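Local coordinates for protein thiosulfate sulfurtransferase TUM1 (Saccharomyces cerevisiae, PDB 3UTN) that takes persulfide sulfur from the desulfurase NFS1 and passes it to UBA4 for 2-thiolation of the wobble uridine of tRNAs, at residues L144-N149 / K248-A253; P49-W54 / Y119-N124; P25-I30 / C130-G135. All blocks are in the same frame, centred on the assembly; numbering follows the deposited sequence.

How the contacts relate
The contacts gather round the first rhodanese domain, their centres 11 to 12 Å apart. Contact 2 joins strand 47-51 to strand 115-119, contact 3 lays the approach to edge strand 28-30 on helix 127-136, and contact 1 reaches a loop of the second domain. N124 ND2 of contact 2 probably hydrogen-bonds to N146 OD1 and K248 O of contact 1. A52 packs on C130 and L29 on Y250, joining contact 3 to contacts 2 and 1. The side chain of C282, whose persulfide is the catalytic intermediate, is about 9 Å from those of W54 and W132 and about 11 Å from that of Y250; a dimethyl sulfoxide, probably from the crystallisation liquor, lies about 4 Å from that of F27.

Contact 1 of 3, residues L144-N149 / K248-A253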
loop_
_atom_site.group_PDB
_atom_site.type_symbol
_atom_site.label_atom_id
_atom_site.label_comp_id
_atom_site.label_asym_id
_atom_site.label_seq_id
_atom_site.Cartn_x
_atom_site.Cartn_y
_atom_site.Cartn_z
ATOM N N LEU A 144 1.550 10.310 -0.498
ATOM C CA LEU A 144 2.294 9.310 0.173
ATOM C C LEU A 144 3.624 9.959 0.357
ATOM O O LEU A 144 4.317 10.247 -0.615
ATOM C CB LEU A 144 2.425 8.081 -0.700
ATOM C CG LEU A 144 3.266 6.989 -0.070
ATOM C CD1 LEU A 144 2.623 6.584 1.241
ATOM C CD2 LEU A 144 3.371 5.824 -1.028
ATOM N N LEU A 145 3.965 10.230 1.608
ATOM C CA LEU A 145 5.256 10.790 1.877
ATOM C C LEU A 145 6.258 9.762 1.442
ATOM O O LEU A 145 6.155 8.586 1.791
ATOM C CB LEU A 145 5.439 11.119 3.347
ATOM C CG LEU A 145 6.810 11.728 3.645
ATOM C CD1 LEU A 145 6.921 13.132 3.076
ATOM C CD2 LEU A 145 7.027 11.735 5.136
ATOM N N ASN A 146 7.222 10.211 0.663
ATOM C CA ASN A 146 8.228 9.325 0.174
ATOM C C ASN A 146 9.631 9.713 0.629
ATOM O O ASN A 146 10.335 10.422 -0.063
ATOM C CB ASN A 146 8.168 9.232 -1.340
ATOM C CG ASN A 146 9.087 8.177 -1.865
ATOM O OD1 ASN A 146 9.289 7.148 -1.217
ATOM N ND2 ASN A 146 9.679 8.427 -3.029
ATOM N N ASN A 147 10.027 9.267 1.806
ATOM C CA ASN A 147 9.153 8.603 2.747
ATOM C C ASN A 147 9.561 9.124 4.100
ATOM O O ASN A 147 10.434 9.987 4.196
ATOM C CB ASN A 147 9.293 7.082 2.676
ATOM C CG ASN A 147 10.719 6.608 2.879
ATOM O OD1 ASN A 147 11.592 7.364 3.300
ATOM N ND2 ASN A 147 10.960 5.346 2.582
ATOM N N PHE A 148 8.943 8.597 5.140
ATOM C CA PHE A 148 9.228 9.053 6.468
ATOM C C PHE A 148 10.659 8.759 6.875
ATOM O O PHE A 148 11.238 9.513 7.643
ATOM C CB PHE A 148 8.264 8.438 7.452
ATOM C CG PHE A 148 8.264 9.101 8.783
ATOM C CD1 PHE A 148 8.273 10.490 8.887
ATOM C CD2 PHE A 148 8.219 8.341 9.941
ATOM C CE1 PHE A 148 8.258 11.098 10.127
ATOM C CE2 PHE A 148 8.196 8.946 11.180
ATOM C CZ PHE A 148 8.213 10.325 11.274
ATOM N N ASN A 149 11.222 7.670 6.357
ATOM C CA ASN A 149 12.623 7.348 6.604
ATOM C C ASN A 149 13.505 8.507 6.205
ATOM O O ASN A 149 14.329 8.968 6.988
ATOM C CB ASN A 149 13.052 6.109 5.826
ATOM C CG ASN A 149 12.512 4.828 6.423
ATOM O OD1 ASN A 149 11.957 4.824 7.520
ATOM N ND2 ASN A 149 12.684 3.731 5.707
ATOM N N LYS A 248 14.092 2.761 1.584
ATOM C CA LYS A 248 12.753 2.266 1.264
ATOM C C LYS A 248 11.906 3.316 0.558
ATOM O O LYS A 248 10.687 3.207 0.506
ATOM C CB LYS A 248 12.037 1.740 2.516
ATOM C CG LYS A 248 12.814 0.694 3.295
ATOM C CD LYS A 248 13.183 -0.476 2.402
ATOM C CE LYS A 248 13.997 -1.511 3.158
ATOM N NZ LYS A 248 14.536 -2.514 2.199
ATOM N N THR A 249 12.552 4.342 0.020
ATOM C CA THR A 249 11.825 5.309 -0.766
ATOM C C THR A 249 11.485 4.663 -2.080
ATOM O O THR A 249 12.213 3.793 -2.577
ATOM C CB THR A 249 12.635 6.570 -1.097
ATOM O OG1 THR A 249 13.926 6.187 -1.587
ATOM C CG2 THR A 249 12.771 7.451 0.119
ATOM N N TYR A 250 10.367 5.085 -2.635
ATOM C CA TYR A 250 10.135 4.860 -4.028
ATOM C C TYR A 250 11.148 5.703 -4.744
ATOM O O TYR A 250 11.360 6.854 -4.371
ATOM C CB TYR A 250 8.768 5.337 -4.416
ATOM C CG TYR A 250 7.698 4.417 -3.963
ATOM C CD1 TYR A 250 7.492 3.203 -4.606
ATOM C CD2 TYR A 250 6.882 4.757 -2.894
ATOM C CE1 TYR A 250 6.501 2.346 -4.186
ATOM C CE2 TYR A 250 5.878 3.915 -2.477
ATOM C CZ TYR A 250 5.699 2.713 -3.123
ATOM O OH TYR A 250 4.712 1.884 -2.707
ATOM N N PRO A 251 11.793 5.124 -5.758
ATOM C CA PRO A 251 12.641 5.922 -6.620
ATOM C C PRO A 251 11.812 7.039 -7.210
ATOM O O PRO A 251 10.583 6.946 -7.254
ATOM C CB PRO A 251 13.046 4.937 -7.712
ATOM C CG PRO A 251 12.997 3.615 -7.041
ATOM C CD PRO A 251 11.830 3.697 -6.108
ATOM N N GLU A 252 12.477 8.096 -7.643
ATOM C CA GLU A 252 11.785 9.213 -8.248
ATOM C C GLU A 252 11.047 8.754 -9.488
ATOM O O GLU A 252 11.491 7.839 -10.174
ATOM C CB GLU A 252 12.771 10.328 -8.585
ATOM C CG GLU A 252 13.344 10.988 -7.342
ATOM C CD GLU A 252 12.257 11.528 -6.432
ATOM O OE1 GLU A 252 12.058 10.962 -5.336
ATOM O OE2 GLU A 252 11.580 12.501 -6.823
ATOM N N ALA A 253 9.902 9.374 -9.744
ATOM C CA ALA A 253 9.177 9.154 -10.980
ATOM C C ALA A 253 10.135 9.374 -12.140
ATOM O O ALA A 253 11.090 10.148 -12.031
ATOM C CB ALA A 253 7.999 10.101 -11.074
HETATM O O HOH W 1 9.379 10.919 -3.950
HETATM O O HOH W 2 12.302 10.801 -1.994
#
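The amide oxygen OD1 of N146 is held by two donors, the backbone N of Y250 at 2.7 Å and ND2 of N124. ND2 of N146 is equally well used: it gives one N-H to Y250 O, 2.7 Å away and nearly straight at 167°, and hydrogen-bonds to a water at 2.7 Å that in turn donates to OE1 of E252. Y250 O lies in the plane of the N146 amide. With donors at OD1 and acceptors at ND2, the amide would be mismatched if flipped, which probably fixes its rotation. N146 follows directly on strand 141-145 of the first rhodanese domain and meets the loop before helix 255-267 in the second, and so helps join the two domains. Were this asparagine an alanine, the backbone N and O of Y250 would lose these mates, and N124 ND2 and the water would probably each be left one partner short. Next along, behind a cis peptide bond, N147 is the N-cap of helix 148-153: a chi1 of 56° folds its amide over its own backbone, OD1 turning to Q150 N and ND2 to T247 O. The T249 methyl CG2 lies 3.4 Å from N147 OD1. On the apolar side, L144 CD2 comes within 3.5 Å of Y250 CE2, their side chains crossing at about a right angle, while the Y250 hydroxyl reaches on to I290 O.

Contact 2 of 3, residues P49-W54 / Y119-N124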
loop_
_atom_site.group_PDB
_atom_site.type_symbol
_atom_site.label_atom_id
_atom_site.label_comp_id
_atom_site.label_asym_id
_atom_site.label_seq_id
_atom_site.Cartn_x
_atom_site.Cartn_y
_atom_site.Cartn_z
ATOM N N PRO A 49 -0.677 14.841 8.056
ATOM C CA PRO A 49 0.173 13.707 7.820
ATOM C C PRO A 49 -0.520 12.531 8.445
ATOM O O PRO A 49 -1.224 12.670 9.440
ATOM C CB PRO A 49 1.445 14.052 8.583
ATOM C CG PRO A 49 1.419 15.530 8.703
ATOM C CD PRO A 49 -0.026 15.835 8.920
ATOM N N VAL A 50 -0.367 11.385 7.819
ATOM C CA VAL A 50 -1.072 10.224 8.258
ATOM C C VAL A 50 -0.005 9.190 8.446
ATOM O O VAL A 50 0.586 8.715 7.493
ATOM C CB VAL A 50 -2.095 9.767 7.216
ATOM C CG1 VAL A 50 -2.807 8.515 7.695
ATOM C CG2 VAL A 50 -3.099 10.875 6.951
ATOM N N ASP A 51 0.257 8.877 9.700
ATOM C CA ASP A 51 1.145 7.804 10.025
ATOM C C ASP A 51 0.350 6.520 9.876
ATOM O O ASP A 51 -0.574 6.244 10.640
ATOM C CB ASP A 51 1.670 7.975 11.439
ATOM C CG ASP A 51 2.653 6.903 11.822
ATOM O OD1 ASP A 51 2.953 6.036 10.978
ATOM O OD2 ASP A 51 3.121 6.931 12.970
ATOM N N ALA A 52 0.712 5.747 8.864
ATOM C CA ALA A 52 0.045 4.496 8.583
ATOM C C ALA A 52 0.946 3.362 8.997
ATOM O O ALA A 52 0.797 2.229 8.540
ATOM C CB ALA A 52 -0.280 4.403 7.113
ATOM N N THR A 53 1.881 3.674 9.880
ATOM C CA THR A 53 2.854 2.701 10.301
ATOM C C THR A 53 2.141 1.458 10.742
ATOM O O THR A 53 1.184 1.488 11.514
ATOM C CB THR A 53 3.750 3.218 11.419
ATOM O OG1 THR A 53 4.531 4.293 10.909
ATOM C CG2 THR A 53 4.680 2.131 11.890
ATOM N N TRP A 54 2.601 0.363 10.185
ATOM C CA TRP A 54 2.093 -0.914 10.537
ATOM C C TRP A 54 3.280 -1.799 10.436
ATOM O O TRP A 54 4.077 -1.679 9.511
ATOM C CB TRP A 54 1.005 -1.314 9.567
ATOM C CG TRP A 54 0.491 -2.689 9.833
ATOM C CD1 TRP A 54 -0.576 -3.056 10.640
ATOM C CD2 TRP A 54 1.029 -3.935 9.310
ATOM N NE1 TRP A 54 -0.734 -4.413 10.642
ATOM C CE2 TRP A 54 0.199 -5.002 9.866
ATOM C CE3 TRP A 54 2.078 -4.266 8.458
ATOM C CZ2 TRP A 54 0.426 -6.336 9.573
ATOM C CZ3 TRP A 54 2.294 -5.614 8.170
ATOM C CH2 TRP A 54 1.484 -6.623 8.712
ATOM N N TYR A 119 2.474 8.404 5.629
ATOM C CA TYR A 119 3.802 7.900 5.757
ATOM C C TYR A 119 3.718 6.742 6.702
ATOM O O TYR A 119 2.676 6.479 7.296
ATOM C CB TYR A 119 4.726 8.983 6.294
ATOM C CG TYR A 119 4.383 9.490 7.668
ATOM C CD1 TYR A 119 3.376 10.437 7.860
ATOM C CD2 TYR A 119 5.069 9.028 8.778
ATOM C CE1 TYR A 119 3.074 10.904 9.125
ATOM C CE2 TYR A 119 4.786 9.496 10.039
ATOM C CZ TYR A 119 3.793 10.431 10.205
ATOM O OH TYR A 119 3.525 10.878 11.463
ATOM N N ASP A 120 4.818 6.034 6.816
ATOM C CA ASP A 120 4.922 5.031 7.836
ATOM C C ASP A 120 6.355 5.037 8.298
ATOM O O ASP A 120 7.212 5.656 7.662
ATOM C CB ASP A 120 4.459 3.668 7.315
ATOM C CG ASP A 120 5.286 3.158 6.166
ATOM O OD1 ASP A 120 6.477 3.506 6.059
ATOM O OD2 ASP A 120 4.745 2.377 5.370
ATOM N N ARG A 121 6.621 4.362 9.403
ATOM C CA ARG A 121 7.951 4.390 9.974
ATOM C C ARG A 121 8.868 3.389 9.324
ATOM O O ARG A 121 10.075 3.443 9.513
ATOM C CB ARG A 121 7.878 4.146 11.467
ATOM C CG ARG A 121 7.112 5.243 12.150
ATOM C CD ARG A 121 6.942 4.982 13.624
ATOM N NE ARG A 121 6.145 6.055 14.191
ATOM C CZ ARG A 121 6.613 7.267 14.464
ATOM N NH1 ARG A 121 7.881 7.561 14.233
ATOM N NH2 ARG A 121 5.807 8.184 14.969
ATOM N N VAL A 122 8.293 2.473 8.561
ATOM C CA VAL A 122 9.085 1.415 7.957
ATOM C C VAL A 122 9.741 1.927 6.691
ATOM O O VAL A 122 10.941 1.753 6.485
ATOM C CB VAL A 122 8.234 0.170 7.669
ATOM C CG1 VAL A 122 9.056 -0.895 6.951
ATOM C CG2 VAL A 122 7.683 -0.374 8.972
ATOM N N GLY A 123 8.949 2.583 5.858
ATOM C CA GLY A 123 9.442 3.099 4.603
ATOM C C GLY A 123 8.633 2.500 3.490
ATOM O O GLY A 123 8.985 1.456 2.951
ATOM N N ASN A 124 7.524 3.150 3.169
ATOM C CA ASN A 124 6.673 2.705 2.074
ATOM C C ASN A 124 6.295 1.263 2.220
ATOM O O ASN A 124 6.393 0.468 1.286
ATOM C CB ASN A 124 7.366 2.943 0.754
ATOM C CG ASN A 124 7.456 4.397 0.447
ATOM O OD1 ASN A 124 6.482 5.116 0.630
ATOM N ND2 ASN A 124 8.611 4.845 -0.005
HETATM O O HOH W 3 3.822 4.718 14.091
#
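This is a parallel beta pairing continued into loops: strand 47-51 lies beside strand 115-119 in the sheet of the first rhodanese domain, D51 bridges to Y119, and beyond them both chains leave the sheet. The backbone bonds flank the bridge, Y119 N donating to V50 O at 2.7 Å and A52 N to Y119 O at 2.6 Å. The Y119 ring turns back over its neighbour strand because CG stands between the backbone N and the carbonyl carbon (chi1 62°). D51 CA then sits over one face of the ring as a CH-pi contact, 3.8 Å from its centroid, and P49 CB meets the ring edge at CE1; the tyrosine suits the place by offering a flat apolar surface while its hydroxyl reaches S76. Past the strand, D51 OD1 accepts from T53 N at 2.8 Å, an Asx turn, consistent with the chain bending there so that the threonine hydroxyl faces the other loop. There T53 OG1 accepts from R121 N, at 2.6 Å and well off straight (132°). D120 starts the loop that corresponds in topology to the one carrying the catalytic cysteine in the second domain. Its carboxylate collects backbone N-H groups: OD1 takes G123 N at 2.6 Å, and OD2 those of F125, S126 and S127, at the start of helix 127-136. This abundance of donors probably stabilises the negative charge of the buried aspartate. The D51-R121 salt bridge, OD2 to NE, is long at 3.4 Å, and the carboxylate and guanidinium planes stand 73° apart, not as a coplanar pair. A water at the guanidinium edge, in its plane, bonds to both atoms, and R121 NH1 is also bonded to P71 O; the buried pair is therefore likely to remain charged, each partner offsetting the other.

Contact 3 of 3, residues P25-I30 / C130-G135; sequences PLFDLI and CAWTLG
F27 lays one face of its ring on A131 of helix 127-136, and its atoms meet two successive residues there. CB stands 4.1 Å from A131 CB; from it, a chi1 of 63° swings the ring toward the helix. A131 CB sits over the ring centre as a CH-pi contact, 3.6 Å from the centroid and 13° off the normal, a place where a small methyl lets the helix come close. Farther out, CD2 touches the A131 carbonyl carbon, CE2 reaches W132 CA at 3.4 Å and W132 CB at 3.5 Å, and CZ, at the tip, is 4.1 Å from A131 CB. L26, one residue earlier, drapes CD1 and CD2 over the G135 carbonyl. L26 O comes to 3.2 Å from G135 CA, so close that a CB there would probably clash with it, which is why glycine suits the place. W132 reaches the other way, NE1 hydrogen-bonded to E184 OE2, and its side chain touches V289 and K292 of helix 286-297, which F27 also touches at T293. A helix laid on the parallel sheet beside its edge strand, and facing its counterpart from the second domain, is what a tandem rhodanese fold provides.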
loop_
_atom_site.group_PDB
_atom_site.type_symbol
_atom_site.label_atom_id
_atom_site.label_comp_id
_atom_site.label_asym_id
_atom_site.label_seq_id
_atom_site.Cartn_x
_atom_site.Cartn_y
_atom_site.Cartn_z
ATOM N N PRO A 25 -4.681 10.905 -10.060
ATOM C CA PRO A 25 -3.990 9.961 -9.174
ATOM C C PRO A 25 -4.676 9.864 -7.821
ATOM O O PRO A 25 -5.058 10.883 -7.251
ATOM C CB PRO A 25 -2.593 10.575 -9.012
ATOM C CG PRO A 25 -2.463 11.577 -10.109
ATOM C CD PRO A 25 -3.850 12.086 -10.344
ATOM N N LEU A 26 -4.845 8.644 -7.320
ATOM C CA LEU A 26 -5.489 8.442 -6.024
ATOM C C LEU A 26 -4.657 9.037 -4.909
ATOM O O LEU A 26 -5.177 9.498 -3.898
ATOM C CB LEU A 26 -5.736 6.967 -5.772
ATOM C CG LEU A 26 -6.804 6.369 -6.680
ATOM C CD1 LEU A 26 -7.262 5.098 -6.018
ATOM C CD2 LEU A 26 -7.979 7.317 -6.872
ATOM N N PHE A 27 -3.351 9.028 -5.112
ATOM C CA PHE A 27 -2.462 9.775 -4.260
ATOM C C PHE A 27 -1.190 10.027 -5.024
ATOM O O PHE A 27 -0.860 9.294 -5.953
ATOM C CB PHE A 27 -2.178 9.027 -2.957
ATOM C CG PHE A 27 -1.468 7.727 -3.144
ATOM C CD1 PHE A 27 -0.086 7.667 -3.099
ATOM C CD2 PHE A 27 -2.184 6.559 -3.358
ATOM C CE1 PHE A 27 0.567 6.461 -3.258
ATOM C CE2 PHE A 27 -1.537 5.358 -3.523
ATOM C CZ PHE A 27 -0.159 5.307 -3.464
ATOM N N ASP A 28 -0.493 11.081 -4.641
ATOM C CA ASP A 28 0.786 11.378 -5.226
ATOM C C ASP A 28 1.821 11.054 -4.193
ATOM O O ASP A 28 1.591 11.218 -2.999
ATOM C CB ASP A 28 0.889 12.857 -5.589
ATOM C CG ASP A 28 0.030 13.229 -6.778
ATOM O OD1 ASP A 28 -0.481 12.313 -7.446
ATOM O OD2 ASP A 28 -0.130 14.439 -7.044
ATOM N N LEU A 29 2.972 10.598 -4.654
ATOM C CA LEU A 29 4.114 10.556 -3.780
ATOM C C LEU A 29 4.447 11.991 -3.474
ATOM O O LEU A 29 4.202 12.894 -4.277
ATOM C CB LEU A 29 5.307 9.889 -4.448
ATOM C CG LEU A 29 5.198 8.426 -4.856
ATOM C CD1 LEU A 29 6.575 7.823 -4.705
ATOM C CD2 LEU A 29 4.192 7.663 -4.015
ATOM N N ILE A 30 4.987 12.207 -2.294
ATOM C CA ILE A 30 5.484 13.513 -1.965
ATOM C C ILE A 30 6.774 13.292 -1.216
ATOM O O ILE A 30 6.846 12.467 -0.302
ATOM C CB ILE A 30 4.452 14.345 -1.177
ATOM C CG1 ILE A 30 4.869 15.813 -1.133
ATOM C CG2 ILE A 30 4.210 13.763 0.203
ATOM C CD1 ILE A 30 3.782 16.732 -0.641
ATOM N N CYS A 130 -2.087 2.570 2.860
ATOM C CA CYS A 130 -2.890 3.593 3.476
ATOM C C CYS A 130 -3.206 4.734 2.519
ATOM O O CYS A 130 -4.361 5.120 2.378
ATOM C CB CYS A 130 -2.186 4.139 4.695
ATOM S SG CYS A 130 -3.028 5.595 5.303
ATOM N N ALA A 131 -2.179 5.279 1.873
ATOM C CA ALA A 131 -2.378 6.362 0.912
ATOM C C ALA A 131 -3.373 5.893 -0.129
ATOM O O ALA A 131 -4.315 6.595 -0.491
ATOM C CB ALA A 131 -1.065 6.741 0.255
ATOM N N TRP A 132 -3.164 4.671 -0.578
ATOM C CA TRP A 132 -4.010 4.081 -1.571
ATOM C C TRP A 132 -5.409 3.916 -1.062
ATOM O O TRP A 132 -6.347 4.260 -1.753
ATOM C CB TRP A 132 -3.404 2.776 -1.977
ATOM C CG TRP A 132 -4.264 1.936 -2.838
ATOM C CD1 TRP A 132 -4.503 2.072 -4.199
ATOM C CD2 TRP A 132 -5.001 0.761 -2.429
ATOM N NE1 TRP A 132 -5.329 1.082 -4.640
ATOM C CE2 TRP A 132 -5.665 0.260 -3.628
ATOM C CE3 TRP A 132 -5.184 0.102 -1.227
ATOM C CZ2 TRP A 132 -6.470 -0.854 -3.601
ATOM C CZ3 TRP A 132 -5.995 -1.029 -1.215
ATOM C CH2 TRP A 132 -6.626 -1.487 -2.373
ATOM N N THR A 133 -5.550 3.420 0.161
ATOM C CA THR A 133 -6.862 3.280 0.789
ATOM C C THR A 133 -7.585 4.618 0.849
ATOM O O THR A 133 -8.748 4.724 0.463
ATOM C CB THR A 133 -6.737 2.698 2.200
ATOM O OG1 THR A 133 -6.117 1.418 2.107
ATOM C CG2 THR A 133 -8.111 2.555 2.858
ATOM N N LEU A 134 -6.886 5.635 1.335
ATOM C CA LEU A 134 -7.417 6.986 1.362
ATOM C C LEU A 134 -7.847 7.414 -0.023
ATOM O O LEU A 134 -8.961 7.884 -0.212
ATOM C CB LEU A 134 -6.369 7.951 1.900
ATOM C CG LEU A 134 -5.993 7.689 3.353
ATOM C CD1 LEU A 134 -4.786 8.531 3.705
ATOM C CD2 LEU A 134 -7.164 7.993 4.274
ATOM N N GLY A 135 -6.952 7.228 -0.986
ATOM C CA GLY A 135 -7.230 7.548 -2.377
ATOM C C GLY A 135 -8.385 6.738 -2.916
ATOM O O GLY A 135 -9.293 7.290 -3.524
#